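Cellulosomal-scaffolding protein A (Clostridium thermocellum, PDB 4B9F) probably binds crystalline cellulose through this family 3a carbohydrate-binding module of the scaffolding subunit that organises the cellulosome. Local coordinates at residues A[58-61]-A[67-70]; A[44-49]-A[123-128]. All coordinates share one frame; numbering follows the deposited sequence. Where two conformers were deposited one is given.

Overall arrangement
The two contacts lie on opposite sides of the centre of this beta sandwich, about 30 Å apart between centres and about 18 Å between nearest atoms. Along the chain contact 1 is nested inside contact 2: first comes 44-49, then 58-61 and 67-70, and finally 123-128. The loop 44-49 leaves strand 37-43 of the five-stranded sheet and leads into strand 51-61 of the six-stranded sheet, whose far end pairs with 67-69 in contact 1. One contact therefore finishes a border of a sheet with a hairpin, while the other ties together, through calcium, two loops that are distant in sequence.

Contact 1: residues A[58-61]-A[67-70]; sequences AAII and YNGI. With SO4 (sulfate ion), chain D.
Y67 lies along its hairpin partner and reaches both A59 and I61, which share a face of the sheet with it. With CG anti to the backbone N (chi1 174°), the ring swings from CB toward the G69 end of its strand. CD2 meets the CD1 methyl of I61 at 3.7 Å, and CE2 comes to 3.4 Å from the A59 CB; both methyls approach the ring obliquely. CE1, on the other side of the ring, faces sulfate oxygens O1 and O3. At the tip, Y67 OH hydrogen-bonds to sulfate O1, which lies at the ring edge, in its plane, 2.6 Å from the hydroxyl oxygen. The same sulfate oxygen rests over the CA of G69, where no side chain intervenes. This ion is probably from the crystallisation liquor.

The backbones are antiparallel. I60 and N68 form a hydrogen-bonded pair, I60 N to N68 O at 2.9 Å and N68 N to I60 O at 3.0 Å, and a further, nearly straight bond (172°) runs from I70 N to A58 O. A59 opposite G69 and I61 opposite Y67 are non-hydrogen-bonded pairs. Apolar contact continues at I70, whose side chain crosses that of I60 at about a right angle: I70 CG2 touches I60 CD1 at 3.9 Å, while CG1 packs on the A58 methyl.

Strand 67-69 is one of the two border strands of the six-stranded sheet. On the other side of 58-61, A59 and I61 bond through their backbones to Q108 and H106 of strand 106-115, and the side chains of I60 and I70 both press on V107.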
# COMPACT_ATOMS: atom_id res chain seq x y z
N ALA A 58 -11.01 1.89 3.23
CA ALA A 58 -10.71 0.58 2.67
C ALA A 58 -11.97 -0.26 2.69
O ALA A 58 -12.78 -0.16 3.62
CB ALA A 58 -9.60 -0.12 3.44
N ALA A 59 -12.12 -1.10 1.68
CA ALA A 59 -13.28 -1.97 1.63
C ALA A 59 -12.96 -3.25 0.89
O ALA A 59 -12.13 -3.25 -0.03
CB ALA A 59 -14.49 -1.26 0.99
N ILE A 60 -13.60 -4.33 1.31
CA ILE A 60 -13.56 -5.59 0.59
C ILE A 60 -14.82 -5.67 -0.26
O ILE A 60 -15.94 -5.57 0.27
CB ILE A 60 -13.48 -6.80 1.54
CG1 ILE A 60 -12.24 -6.69 2.44
CG2 ILE A 60 -13.47 -8.10 0.75
CD1 ILE A 60 -12.20 -7.73 3.57
N ILE A 61 -14.63 -5.83 -1.56
CA ILE A 61 -15.74 -5.91 -2.50
C ILE A 61 -15.84 -7.34 -3.00
O ILE A 61 -14.89 -7.87 -3.59
CB ILE A 61 -15.52 -4.96 -3.69
CG1 ILE A 61 -15.22 -3.54 -3.20
CG2 ILE A 61 -16.71 -5.01 -4.64
CD1 ILE A 61 -16.29 -2.93 -2.31
N TYR A 67 -20.34 -5.00 -0.38
CA TYR A 67 -19.45 -4.00 0.20
C TYR A 67 -19.24 -4.26 1.68
O TYR A 67 -20.19 -4.25 2.47
CB TYR A 67 -20.02 -2.59 -0.00
CG TYR A 67 -19.23 -1.50 0.69
CD1 TYR A 67 -19.46 -1.18 2.03
CD2 TYR A 67 -18.25 -0.79 0.01
CE1 TYR A 67 -18.74 -0.19 2.67
CE2 TYR A 67 -17.54 0.21 0.63
CZ TYR A 67 -17.77 0.50 1.97
OH TYR A 67 -17.05 1.48 2.60
N ASN A 68 -17.99 -4.43 2.07
CA ASN A 68 -17.65 -4.57 3.48
C ASN A 68 -16.55 -3.58 3.85
O ASN A 68 -15.39 -3.78 3.50
CB ASN A 68 -17.20 -5.99 3.76
CG ASN A 68 -16.93 -6.24 5.21
OD1 ASN A 68 -17.41 -5.50 6.07
ND2 ASN A 68 -16.17 -7.29 5.49
N GLY A 69 -16.92 -2.50 4.53
CA GLY A 69 -15.97 -1.49 4.94
C GLY A 69 -15.03 -2.02 6.00
O GLY A 69 -15.48 -2.59 7.00
N ILE A 70 -13.73 -1.84 5.79
CA ILE A 70 -12.72 -2.37 6.71
C ILE A 70 -11.64 -1.34 7.04
O ILE A 70 -10.52 -1.69 7.40
CB ILE A 70 -12.05 -3.66 6.16
CG1 ILE A 70 -11.30 -3.38 4.85
CG2 ILE A 70 -13.08 -4.76 5.97
CD1 ILE A 70 -10.08 -4.25 4.69
S SO4 D . -17.88 2.85 5.66
O1 SO4 D . -17.00 1.75 5.23
O2 SO4 D . -17.17 4.12 5.48
O3 SO4 D . -19.08 2.85 4.83
O4 SO4 D . -18.25 2.69 7.06

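Contact 2: residues A[44-49]-A[123-128]; sequences TVDGQK and QSNDYS. With CA (calcium ion), chain C.
T44, D46, N125 and D126 close around one calcium ion, and the metal bonds make up most of this contact. T44 grips it twice, with its carbonyl O and its OG1, each at 2.5 Å. The threonine can chelate because OG1 lies between the backbone N and the carbonyl carbon (chi1 47°), on the side of its own carbonyl. D46 binds through both carboxylate oxygens but unevenly, OD2 at 2.4 Å and OD1 at 2.8 Å from the calcium. From the other loop come N125 OD1 and D126 OD1, a single oxygen from each side chain. A water and the carbonyl O of T122 complete a shell of eight oxygens.

Hydrogen bonds between the loops hold these ligands in place. T44 OG1 donates to N125 O at 2.8 Å, from well above the carbonyl plane, leaving its oxygen directed at the metal. The N125 amide has its OD1 on the calcium and its ND2 on the syn side of D46 OD1, at 3.2 Å and 30° out of the carboxylate plane; the two bonds together fix which way the amide is turned, and its plane lies only 19° from that of the carboxylate. D126 OD1, besides binding calcium, accepts T44 N at 3.0 Å in a nearly straight bond from above the carboxylate plane. Its other oxygen, OD2, takes a hydrogen from the calcium-bound water. Within 123-128, a type I turn from Q123 to D126 presents N125 and D126 side by side.

Every ligand is an oxygen, as suits calcium, and the two carboxylates would formally balance its double charge. The cation probably offsets the repulsion between D46 and D126, so that loops with 73 residues between them can be clamped together at one point.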
# COMPACT_ATOMS: atom_id res chain seq x y z
N THR A 44 11.99 7.26 -0.39
CA THR A 44 13.06 7.88 0.38
C THR A 44 12.43 8.92 1.30
O THR A 44 11.67 9.78 0.86
CB THR A 44 14.10 8.56 -0.53
OG1 THR A 44 13.42 9.36 -1.51
CG2 THR A 44 14.96 7.53 -1.23
N VAL A 45 12.76 8.84 2.59
CA VAL A 45 12.10 9.66 3.59
C VAL A 45 12.44 11.16 3.50
O VAL A 45 11.65 11.99 3.95
CB VAL A 45 12.38 9.09 5.01
CG1 VAL A 45 13.86 9.22 5.38
CG2 VAL A 45 11.48 9.73 6.06
N ASP A 46 13.59 11.49 2.91
CA ASP A 46 14.03 12.89 2.74
C ASP A 46 14.14 13.63 4.07
O ASP A 46 13.51 14.68 4.25
CB ASP A 46 13.11 13.66 1.78
CG ASP A 46 12.78 12.88 0.52
OD1 ASP A 46 13.69 12.29 -0.10
OD2 ASP A 46 11.59 12.84 0.15
N GLY A 47 14.93 13.09 4.98
CA GLY A 47 15.07 13.65 6.31
C GLY A 47 14.28 12.80 7.28
O GLY A 47 13.06 12.90 7.34
N GLN A 48 14.98 11.95 8.03
CA GLN A 48 14.31 11.03 8.93
C GLN A 48 13.55 11.77 10.02
O GLN A 48 14.10 12.64 10.71
CB GLN A 48 15.33 10.06 9.55
CG GLN A 48 14.73 9.14 10.61
CD GLN A 48 13.72 8.16 10.04
OE1 GLN A 48 13.85 7.71 8.90
NE2 GLN A 48 12.71 7.81 10.83
N LYS A 49 12.27 11.43 10.16
CA LYS A 49 11.38 11.96 11.19
C LYS A 49 10.40 10.85 11.53
O LYS A 49 10.16 9.96 10.70
CB LYS A 49 10.57 13.15 10.66
CG LYS A 49 11.36 14.36 10.22
CD LYS A 49 11.83 15.18 11.41
CE LYS A 49 12.57 16.43 10.95
NZ LYS A 49 11.79 17.23 9.96
N GLN A 123 8.72 13.38 -4.05
CA GLN A 123 8.25 12.10 -4.59
C GLN A 123 9.05 11.59 -5.78
O GLN A 123 8.96 10.42 -6.12
CB GLN A 123 6.76 12.16 -4.92
CG GLN A 123 5.90 12.57 -3.73
CD GLN A 123 4.47 12.13 -3.88
OE1 GLN A 123 4.11 11.01 -3.50
NE2 GLN A 123 3.63 13.00 -4.43
N SER A 124 9.85 12.46 -6.39
CA SER A 124 10.57 12.11 -7.62
C SER A 124 11.68 11.10 -7.36
O SER A 124 12.20 10.52 -8.31
CB SER A 124 11.16 13.36 -8.28
OG SER A 124 12.17 13.91 -7.46
N ASN A 125 12.07 10.93 -6.11
CA ASN A 125 13.12 9.97 -5.75
C ASN A 125 12.56 8.81 -4.92
O ASN A 125 13.25 8.27 -4.05
CB ASN A 125 14.28 10.67 -5.03
CG ASN A 125 13.85 11.37 -3.76
OD1 ASN A 125 12.68 11.34 -3.39
ND2 ASN A 125 14.80 11.99 -3.06
N ASP A 126 11.32 8.43 -5.21
CA ASP A 126 10.64 7.32 -4.52
C ASP A 126 10.36 6.17 -5.48
O ASP A 126 9.58 6.33 -6.43
CB ASP A 126 9.31 7.78 -3.92
CG ASP A 126 9.47 8.82 -2.84
OD1 ASP A 126 10.59 8.99 -2.33
OD2 ASP A 126 8.45 9.46 -2.48
N TYR A 127 10.98 5.02 -5.23
CA TYR A 127 10.87 3.86 -6.11
C TYR A 127 9.42 3.49 -6.48
O TYR A 127 9.13 3.22 -7.64
CB TYR A 127 11.56 2.68 -5.44
CG TYR A 127 11.53 1.34 -6.15
CD1 TYR A 127 12.42 1.04 -7.17
CD2 TYR A 127 10.66 0.33 -5.73
CE1 TYR A 127 12.43 -0.21 -7.77
CE2 TYR A 127 10.67 -0.93 -6.33
CZ TYR A 127 11.55 -1.19 -7.36
OH TYR A 127 11.59 -2.44 -7.94
N SER A 128 8.53 3.47 -5.49
CA SER A 128 7.17 2.99 -5.74
C SER A 128 6.22 4.03 -6.34
O SER A 128 5.11 3.68 -6.73
CB SER A 128 6.55 2.43 -4.47
OG SER A 128 7.22 1.26 -4.04
CA CA C . 11.53 10.96 -1.30
O HOH W 1 9.22 10.89 -0.37